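PDB 2OG9: mandelate racemase/muconate lactonizing enzyme from Polaromonas sp., which probably catalyses mandelate racemase-type chemistry, taking a proton from the carbon next to a carboxylate, as in other members of the enolase superfamily. Local coordinates for residues Gly180-Val185 with Leu235-Glu240; Ala195-Val200 with Arg228-Phe233; Pro221-Met226 with Ala251-Gln256. All coordinates share one frame; numbering follows the deposited sequence.

Interaction 1 (Gly180-Val185 with Leu235-Glu240); sequences GIKLKV and LVWIEE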
loop_
_atom_site.group_PDB
_atom_site.type_symbol
_atom_site.label_atom_id
_atom_site.label_comp_id
_atom_site.label_asym_id
_atom_site.label_seq_id
_atom_site.Cartn_x
_atom_site.Cartn_y
_atom_site.Cartn_z
ATOM N N GLY A 180 -29.046 -12.690 26.536
ATOM C CA GLY A 180 -29.252 -11.641 25.553
ATOM C C GLY A 180 -30.357 -11.986 24.578
ATOM O O GLY A 180 -30.762 -13.146 24.477
ATOM N N ILE A 181 -30.831 -10.978 23.846
ATOM C CA ILE A 181 -31.910 -11.154 22.877
ATOM C C ILE A 181 -31.533 -10.660 21.478
ATOM O O ILE A 181 -31.116 -9.517 21.312
ATOM C CB ILE A 181 -33.177 -10.365 23.320
ATOM C CG1 ILE A 181 -33.640 -10.835 24.703
ATOM C CG2 ILE A 181 -34.276 -10.520 22.289
ATOM C CD1 ILE A 181 -34.091 -12.281 24.755
ATOM N N LYS A 182 -31.673 -11.515 20.469
ATOM C CA LYS A 182 -31.379 -11.089 19.106
ATOM C C LYS A 182 -32.701 -10.849 18.387
ATOM O O LYS A 182 -33.546 -11.738 18.318
ATOM C CB LYS A 182 -30.563 -12.141 18.350
ATOM C CG LYS A 182 -30.257 -11.722 16.912
ATOM C CD LYS A 182 -29.028 -12.425 16.354
ATOM C CE LYS A 182 -29.277 -13.891 16.065
ATOM N NZ LYS A 182 -29.939 -14.110 14.754
ATOM N N LEU A 183 -32.881 -9.641 17.864
ATOM C CA LEU A 183 -34.113 -9.297 17.162
ATOM C C LEU A 183 -33.923 -9.295 15.653
ATOM O O LEU A 183 -32.937 -8.764 15.139
ATOM C CB LEU A 183 -34.613 -7.919 17.602
ATOM C CG LEU A 183 -34.911 -7.709 19.088
ATOM C CD1 LEU A 183 -35.260 -6.249 19.330
ATOM C CD2 LEU A 183 -36.051 -8.617 19.525
ATOM N N LYS A 184 -34.875 -9.897 14.949
ATOM C CA LYS A 184 -34.826 -9.945 13.497
ATOM C C LYS A 184 -35.313 -8.609 12.947
ATOM O O LYS A 184 -36.351 -8.098 13.372
ATOM C CB LYS A 184 -35.721 -11.065 12.969
ATOM C CG LYS A 184 -35.256 -12.469 13.319
ATOM C CD LYS A 184 -34.003 -12.854 12.548
ATOM C CE LYS A 184 -33.623 -14.303 12.811
ATOM N NZ LYS A 184 -34.750 -15.229 12.499
ATOM N N VAL A 185 -34.550 -8.042 12.017
ATOM C CA VAL A 185 -34.909 -6.776 11.387
ATOM C C VAL A 185 -34.634 -6.918 9.896
ATOM O O VAL A 185 -34.356 -8.015 9.420
ATOM C CB VAL A 185 -34.074 -5.596 11.945
ATOM C CG1 VAL A 185 -34.343 -5.427 13.433
ATOM C CG2 VAL A 185 -32.585 -5.832 11.690
ATOM N N LEU A 235 -26.356 -1.576 20.831
ATOM C CA LEU A 235 -26.590 -2.991 20.586
ATOM C C LEU A 235 -25.263 -3.731 20.692
ATOM O O LEU A 235 -24.203 -3.139 20.501
ATOM C CB LEU A 235 -27.162 -3.200 19.186
ATOM C CG LEU A 235 -28.490 -2.522 18.844
ATOM C CD1 LEU A 235 -28.773 -2.726 17.362
ATOM C CD2 LEU A 235 -29.609 -3.099 19.707
ATOM N N VAL A 236 -25.323 -5.022 21.002
ATOM C CA VAL A 236 -24.114 -5.828 21.096
ATOM C C VAL A 236 -23.525 -5.876 19.692
ATOM O O VAL A 236 -22.313 -5.768 19.509
ATOM C CB VAL A 236 -24.423 -7.261 21.574
ATOM C CG1 VAL A 236 -23.141 -8.074 21.633
ATOM C CG2 VAL A 236 -25.089 -7.216 22.944
ATOM N N TRP A 237 -24.395 -6.041 18.698
ATOM C CA TRP A 237 -23.952 -6.061 17.313
ATOM C C TRP A 237 -25.102 -5.939 16.326
ATOM O O TRP A 237 -26.272 -6.071 16.692
ATOM C CB TRP A 237 -23.153 -7.344 17.002
ATOM C CG TRP A 237 -23.949 -8.632 16.977
ATOM C CD1 TRP A 237 -25.044 -8.919 16.201
ATOM C CD2 TRP A 237 -23.670 -9.824 17.723
ATOM N NE1 TRP A 237 -25.456 -10.214 16.421
ATOM C CE2 TRP A 237 -24.632 -10.791 17.349
ATOM C CE3 TRP A 237 -22.697 -10.170 18.669
ATOM C CZ2 TRP A 237 -24.646 -12.084 17.892
ATOM C CZ3 TRP A 237 -22.713 -11.457 19.209
ATOM C CH2 TRP A 237 -23.681 -12.395 18.817
ATOM N N ILE A 238 -24.746 -5.640 15.081
ATOM C CA ILE A 238 -25.696 -5.557 13.981
ATOM C C ILE A 238 -25.187 -6.666 13.066
ATOM O O ILE A 238 -24.080 -6.587 12.528
ATOM C CB ILE A 238 -25.636 -4.189 13.277
ATOM C CG1 ILE A 238 -26.194 -3.109 14.218
ATOM C CG2 ILE A 238 -26.424 -4.250 11.961
ATOM C CD1 ILE A 238 -26.110 -1.689 13.672
ATOM N N GLU A 239 -25.998 -7.706 12.914
ATOM C CA GLU A 239 -25.638 -8.889 12.138
ATOM C C GLU A 239 -26.102 -8.911 10.681
ATOM O O GLU A 239 -27.254 -8.599 10.376
ATOM C CB GLU A 239 -26.184 -10.114 12.883
ATOM C CG GLU A 239 -25.819 -11.474 12.325
ATOM C CD GLU A 239 -26.370 -12.591 13.199
ATOM O OE1 GLU A 239 -26.451 -12.385 14.427
ATOM O OE2 GLU A 239 -26.713 -13.671 12.673
ATOM N N GLU A 240 -25.189 -9.292 9.791
ATOM C CA GLU A 240 -25.469 -9.393 8.362
ATOM C C GLU A 240 -26.244 -8.216 7.776
ATOM O O GLU A 240 -27.285 -8.403 7.148
ATOM C CB GLU A 240 -26.240 -10.686 8.085
ATOM C CG GLU A 240 -25.404 -11.949 8.158
ATOM C CD GLU A 240 -24.549 -12.154 6.922
ATOM O OE1 GLU A 240 -24.480 -13.308 6.441
ATOM O OE2 GLU A 240 -23.946 -11.168 6.430
#
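Lys182 and Glu239 form a long salt bridge at the buried inner wall of the TIM barrel. Their strands, 181-184 and 238-239, are not direct neighbours. Strand 210-213 lies between them in the parallel sheet, and the closest CA atoms, those of Lys182 and Trp237, are 9.1 Å apart. The contact is therefore made by side chains alone. Lys182 NZ stands 3.9 Å from Glu239 OE2, which makes the ion pair loose. The firmer polar partner of Lys182 NZ is Asp213, at the end of the intervening strand. The tightest touch is made lower on the chain, where Lys182 CD comes to 3.2 Å from Glu239 OE1. Lys182 leaves its strand with CG anti to the backbone N (chi1 179°). It then bends at chi3 and chi4, which folds the amine over towards the acids. Glu239 stays extended beyond CG, and the two chains cross at about a right angle. Glu239 OE1 also accepts a weak hydrogen bond from Trp237 NE1, 3.1 Å long and bent to 134°. This weak tie may help to set the turn of the carboxylate. The indole nitrogen NE1 lies 4.2 Å from Lys182 CD, which approaches the ring obliquely. Glu239 and Asp213 would probably lose their shared basic partner, and a gap open beside the indole, if an alanine stood in place of Lys182. Tyr152, Tyr284 and Trp333 pack round Trp237. Glu239 OE2 also lies close to Asp213 and Glu265, so three acids gather at or just beyond the ends of successive strands. The layout is consistent with the enolase superfamily active site, where, in relatives, such acids bind a magnesium ion; Lys182 and Lys184 would then correspond to the Lys-X-Lys motif.

Interaction 2 (Ala195-Val200 with Arg228-Phe233); sequences ARVTAV and RIFEPF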
loop_
_atom_site.group_PDB
_atom_site.type_symbol
_atom_site.label_atom_id
_atom_site.label_comp_id
_atom_site.label_asym_id
_atom_site.label_seq_id
_atom_site.Cartn_x
_atom_site.Cartn_y
_atom_site.Cartn_z
ATOM N N ALA A 195 -39.095 0.809 15.658
ATOM C CA ALA A 195 -40.178 0.831 16.633
ATOM C C ALA A 195 -40.144 -0.440 17.479
ATOM O O ALA A 195 -40.200 -0.380 18.712
ATOM C CB ALA A 195 -41.522 0.949 15.917
ATOM N N ARG A 196 -40.054 -1.584 16.809
ATOM C CA ARG A 196 -40.011 -2.873 17.487
ATOM C C ARG A 196 -38.827 -2.976 18.447
ATOM O O ARG A 196 -38.979 -3.441 19.580
ATOM C CB ARG A 196 -39.954 -4.002 16.452
ATOM C CG ARG A 196 -41.229 -4.126 15.629
ATOM C CD ARG A 196 -41.031 -4.972 14.378
ATOM N NE ARG A 196 -40.735 -6.375 14.667
ATOM C CZ ARG A 196 -41.587 -7.221 15.235
ATOM N NH1 ARG A 196 -42.801 -6.810 15.583
ATOM N NH2 ARG A 196 -41.230 -8.482 15.450
ATOM N N VAL A 197 -37.651 -2.542 17.997
ATOM C CA VAL A 197 -36.456 -2.587 18.836
ATOM C C VAL A 197 -36.603 -1.627 20.011
ATOM O O VAL A 197 -36.192 -1.936 21.130
ATOM C CB VAL A 197 -35.181 -2.214 18.034
ATOM C CG1 VAL A 197 -33.973 -2.173 18.962
ATOM C CG2 VAL A 197 -34.951 -3.227 16.926
ATOM N N THR A 198 -37.190 -0.461 19.753
ATOM C CA THR A 198 -37.397 0.528 20.807
ATOM C C THR A 198 -38.331 -0.072 21.850
ATOM O O THR A 198 -38.110 0.071 23.056
ATOM C CB THR A 198 -38.034 1.825 20.252
ATOM O OG1 THR A 198 -37.162 2.408 19.278
ATOM C CG2 THR A 198 -38.266 2.832 21.376
ATOM N N ALA A 199 -39.366 -0.756 21.368
ATOM C CA ALA A 199 -40.359 -1.392 22.228
ATOM C C ALA A 199 -39.741 -2.488 23.088
ATOM O O ALA A 199 -40.051 -2.607 24.275
ATOM C CB ALA A 199 -41.485 -1.969 21.380
ATOM N N VAL A 200 -38.872 -3.294 22.484
ATOM C CA VAL A 200 -38.210 -4.374 23.204
ATOM C C VAL A 200 -37.268 -3.797 24.254
ATOM O O VAL A 200 -37.254 -4.244 25.405
ATOM C CB VAL A 200 -37.404 -5.280 22.242
ATOM C CG1 VAL A 200 -36.642 -6.335 23.027
ATOM C CG2 VAL A 200 -38.344 -5.947 21.255
ATOM N N ARG A 228 -26.781 4.038 11.525
ATOM C CA ARG A 228 -26.719 5.370 12.117
ATOM C C ARG A 228 -27.778 5.508 13.211
ATOM O O ARG A 228 -27.491 5.953 14.321
ATOM C CB ARG A 228 -26.960 6.431 11.037
ATOM C CG ARG A 228 -26.915 7.873 11.538
ATOM C CD ARG A 228 -25.540 8.234 12.077
ATOM N NE ARG A 228 -24.520 8.200 11.032
ATOM C CZ ARG A 228 -23.211 8.254 11.264
ATOM N NH1 ARG A 228 -22.761 8.346 12.510
ATOM N NH2 ARG A 228 -22.351 8.206 10.253
ATOM N N ILE A 229 -29.002 5.118 12.881
ATOM C CA ILE A 229 -30.117 5.202 13.814
ATOM C C ILE A 229 -29.922 4.302 15.033
ATOM O O ILE A 229 -30.221 4.701 16.156
ATOM C CB ILE A 229 -31.441 4.824 13.112
ATOM C CG1 ILE A 229 -31.706 5.790 11.954
ATOM C CG2 ILE A 229 -32.591 4.865 14.109
ATOM C CD1 ILE A 229 -32.827 5.356 11.033
ATOM N N PHE A 230 -29.409 3.095 14.813
ATOM C CA PHE A 230 -29.200 2.146 15.904
ATOM C C PHE A 230 -28.060 2.493 16.859
ATOM O O PHE A 230 -28.009 1.967 17.969
ATOM C CB PHE A 230 -28.967 0.734 15.351
ATOM C CG PHE A 230 -30.221 0.037 14.898
ATOM C CD1 PHE A 230 -31.334 -0.042 15.733
ATOM C CD2 PHE A 230 -30.279 -0.572 13.647
ATOM C CE1 PHE A 230 -32.489 -0.717 15.329
ATOM C CE2 PHE A 230 -31.426 -1.250 13.232
ATOM C CZ PHE A 230 -32.533 -1.323 14.077
ATOM N N GLU A 231 -27.152 3.370 16.438
ATOM C CA GLU A 231 -26.008 3.747 17.271
ATOM C C GLU A 231 -26.331 4.044 18.737
ATOM O O GLU A 231 -25.670 3.526 19.637
ATOM C CB GLU A 231 -25.279 4.959 16.670
ATOM C CG GLU A 231 -24.362 4.651 15.494
ATOM C CD GLU A 231 -23.022 4.056 15.913
ATOM O OE1 GLU A 231 -22.993 2.917 16.425
ATOM O OE2 GLU A 231 -21.990 4.734 15.729
ATOM N N PRO A 232 -27.341 4.894 18.999
ATOM C CA PRO A 232 -27.702 5.226 20.384
ATOM C C PRO A 232 -28.163 4.027 21.211
ATOM O O PRO A 232 -28.039 4.025 22.436
ATOM C CB PRO A 232 -28.816 6.261 20.214
ATOM C CG PRO A 232 -28.498 6.896 18.903
ATOM C CD PRO A 232 -28.128 5.704 18.055
ATOM N N PHE A 233 -28.697 3.016 20.531
ATOM C CA PHE A 233 -29.199 1.804 21.180
ATOM C C PHE A 233 -28.145 0.984 21.919
ATOM O O PHE A 233 -28.477 0.221 22.825
ATOM C CB PHE A 233 -29.878 0.905 20.145
ATOM C CG PHE A 233 -31.275 1.326 19.791
ATOM C CD1 PHE A 233 -32.362 0.840 20.510
ATOM C CD2 PHE A 233 -31.506 2.207 18.737
ATOM C CE1 PHE A 233 -33.665 1.222 20.183
ATOM C CE2 PHE A 233 -32.801 2.597 18.403
ATOM C CZ PHE A 233 -33.883 2.103 19.126
#
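Val197 supplies the apolar part of this contact by setting one methyl against each of two phenylalanines. CG1 meets Phe233 CE1 at 3.6 Å. CG2 meets Phe230 CE1 at 3.9 Å. Both methyls come to their rings obliquely. The split follows from chi1 of 176°, which sends CG1 anti to the backbone N and leaves CG2 beside it. Phe230 points its CE1 corner at the valine, and the two side chains cross at about a right angle. Val197 and Phe230 are buried here; Phe233 is partly exposed. Leu183, on the barrel strand before helix 190-204, packs against the same valine, and Trp218 touches Phe230. The contact thus joins two successive outer helices of the TIM barrel, 190-204 and 220-230, each part of a beta-alpha unit. The second helix runs into a 3-10 turn at 231-233, which brings Phe233 round to face the first helix.

The polar part lies nearer the surface. Thr198 OG1 sits at the edge of the Phe233 ring, near its plane, 3.3 Å from CZ. This is a plain contact with a ring carbon; the polar partner of the hydroxyl is Ile194 O, one turn earlier in its own helix. The backbone also ties the turn down: Phe233 N bonds to Phe230 O at 2.9 Å, and Phe233 O accepts a hydrogen bond from Arg201 of helix 190-204.

Interaction 3 (Pro221-Met226 with Ala251-Gln256); sequences PTAQRM and AALALQ. With CA (calcium ion), chain C.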
loop_
_atom_site.group_PDB
_atom_site.type_symbol
_atom_site.label_atom_id
_atom_site.label_comp_id
_atom_site.label_asym_id
_atom_site.label_seq_id
_atom_site.Cartn_x
_atom_site.Cartn_y
_atom_site.Cartn_z
ATOM N N PRO A 221 -26.641 1.833 0.984
ATOM C CA PRO A 221 -27.272 3.071 1.449
ATOM C C PRO A 221 -28.207 2.849 2.646
ATOM O O PRO A 221 -28.151 3.579 3.635
ATOM C CB PRO A 221 -28.027 3.556 0.212
ATOM C CG PRO A 221 -27.153 3.098 -0.905
ATOM C CD PRO A 221 -26.803 1.681 -0.472
ATOM N N THR A 222 -29.061 1.836 2.555
ATOM C CA THR A 222 -30.001 1.557 3.635
ATOM C C THR A 222 -29.273 1.127 4.910
ATOM O O THR A 222 -29.592 1.599 6.001
ATOM C CB THR A 222 -31.019 0.471 3.222
ATOM O OG1 THR A 222 -31.700 0.888 2.030
ATOM C CG2 THR A 222 -32.052 0.256 4.319
ATOM N N ALA A 223 -28.287 0.243 4.772
ATOM C CA ALA A 223 -27.529 -0.216 5.935
ATOM C C ALA A 223 -26.882 0.975 6.626
ATOM O O ALA A 223 -26.847 1.053 7.853
ATOM C CB ALA A 223 -26.457 -1.218 5.508
ATOM N N GLN A 224 -26.369 1.903 5.827
ATOM C CA GLN A 224 -25.718 3.095 6.352
ATOM C C GLN A 224 -26.665 3.889 7.251
ATOM O O GLN A 224 -26.300 4.283 8.358
ATOM C CB GLN A 224 -25.251 3.980 5.194
ATOM C CG GLN A 224 -24.326 5.117 5.597
ATOM C CD GLN A 224 -22.944 4.629 5.993
ATOM O OE1 GLN A 224 -22.467 3.615 5.486
ATOM N NE2 GLN A 224 -22.288 5.361 6.884
ATOM N N ARG A 225 -27.883 4.117 6.768
ATOM C CA ARG A 225 -28.883 4.875 7.517
ATOM C C ARG A 225 -29.392 4.140 8.758
ATOM O O ARG A 225 -29.568 4.750 9.811
ATOM C CB ARG A 225 -30.068 5.239 6.610
ATOM C CG ARG A 225 -29.933 6.579 5.879
ATOM C CD ARG A 225 -28.738 6.619 4.939
ATOM N NE ARG A 225 -28.546 7.952 4.368
ATOM C CZ ARG A 225 -29.122 8.389 3.250
ATOM N NH1 ARG A 225 -29.931 7.598 2.558
ATOM N NH2 ARG A 225 -28.903 9.632 2.834
HETATM N N MSE A 226 -29.627 2.837 8.636
HETATM C CA MSE A 226 -30.114 2.051 9.770
HETATM C C MSE A 226 -29.071 1.924 10.877
HETATM O O MSE A 226 -29.406 2.004 12.060
HETATM C CB MSE A 226 -30.553 0.659 9.313
HETATM C CG MSE A 226 -31.795 0.664 8.439
HETATM SE SE MSE A 226 -33.305 1.521 9.314
HETATM C CE MSE A 226 -33.999 -0.004 10.289
ATOM N N ALA A 251 -16.761 -3.709 5.799
ATOM C CA ALA A 251 -15.596 -3.031 6.372
ATOM C C ALA A 251 -15.866 -1.537 6.530
ATOM O O ALA A 251 -15.455 -0.924 7.519
ATOM C CB ALA A 251 -14.365 -3.249 5.486
ATOM N N ALA A 252 -16.551 -0.952 5.551
ATOM C CA ALA A 252 -16.875 0.473 5.592
ATOM C C ALA A 252 -17.807 0.774 6.767
ATOM O O ALA A 252 -17.653 1.783 7.451
ATOM C CB ALA A 252 -17.522 0.907 4.276
ATOM N N LEU A 253 -18.780 -0.099 6.995
ATOM C CA LEU A 253 -19.700 0.091 8.106
ATOM C C LEU A 253 -18.957 -0.019 9.437
ATOM O O LEU A 253 -19.150 0.798 10.335
ATOM C CB LEU A 253 -20.824 -0.948 8.040
ATOM C CG LEU A 253 -21.849 -0.732 6.924
ATOM C CD1 LEU A 253 -22.706 -1.972 6.747
ATOM C CD2 LEU A 253 -22.705 0.482 7.260
ATOM N N ALA A 254 -18.098 -1.027 9.560
ATOM C CA ALA A 254 -17.337 -1.234 10.791
ATOM C C ALA A 254 -16.396 -0.069 11.095
ATOM O O ALA A 254 -16.172 0.272 12.255
ATOM C CB ALA A 254 -16.542 -2.539 10.702
ATOM N N LEU A 255 -15.838 0.543 10.057
ATOM C CA LEU A 255 -14.925 1.659 10.266
ATOM C C LEU A 255 -15.677 2.898 10.744
ATOM O O LEU A 255 -15.188 3.645 11.586
ATOM C CB LEU A 255 -14.173 1.985 8.966
ATOM C CG LEU A 255 -13.212 3.181 9.005
ATOM C CD1 LEU A 255 -12.148 2.947 10.063
ATOM C CD2 LEU A 255 -12.561 3.379 7.633
ATOM N N GLN A 256 -16.877 3.086 10.211
ATOM C CA GLN A 256 -17.711 4.241 10.520
ATOM C C GLN A 256 -18.454 4.200 11.852
ATOM O O GLN A 256 -18.488 5.193 12.581
ATOM C CB GLN A 256 -18.732 4.429 9.383
ATOM C CG GLN A 256 -19.736 5.572 9.556
ATOM C CD GLN A 256 -19.082 6.943 9.572
ATOM O OE1 GLN A 256 -18.184 7.226 8.773
ATOM N NE2 GLN A 256 -19.537 7.806 10.475
HETATM CA CA CA C . -16.272 0.265 14.543
HETATM O O HOH W 1 -15.382 2.468 14.484
HETATM O O HOH W 2 -14.907 -1.684 14.093
HETATM O O HOH W 3 -13.974 0.702 15.312
HETATM O O HOH W 4 -16.676 -0.111 16.797
HETATM O O HOH W 5 -17.928 -1.497 14.108
#
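Leu253 places its two methyls against neighbouring residues of the facing helix. CD1 rests 4.0 Å from Ala223 CB. CD2 lies 3.6 Å from Gln224 OE1, and the leucine and glutamine chains slide past each other in opposite directions. The other end of the Gln224 amide reaches further along, where NE2 meets the aliphatic CG of Gln256 at 3.7 Å. Gln224 bends at chi2 (72°), which turns the amide towards helix 247-256. Its NE2 is hydrogen-bonded to Asp258 of the third subunit, so this end of the amide is held by another chain. Helices 220-230 and 247-256 are successive outer helices of the TIM barrel. Their short segments run nearly parallel, at 20°, with axes 10.9 Å apart. Leu242, in the loop leading to the second helix, packs on both Ala223 and Leu253. Beyond the contact, a calcium ion sits near the C-terminal end of helix 247-256. Ala254 O binds it at 2.3 Å, Phe257 O is a second protein ligand, and five waters complete the seven ligands. One of these waters also donates a 3.1 Å hydrogen bond to Leu255 O.

In the fold
All three contacts lie on the same side of the chain's centre, in successive beta-alpha units of the barrel. Along the chain the order is strand 181-184, helix 190-204, helix 220-230, strand 238-239 and helix 247-256. Interaction 2 thus falls between the two segments of interaction 1, while interaction 3 alternates with both. Interactions 2 and 3 share helix 220-230 and have centres 16 Å apart. Interactions 1 and 2 touch through Leu183, Leu235 and Ile238, with centres 10 Å apart. Interaction 3 comes only to about 5 Å from interaction 1 at the nearest atoms. The barrel's polar interior is therefore followed by an apolar layer and then by outer helices that meet other subunits.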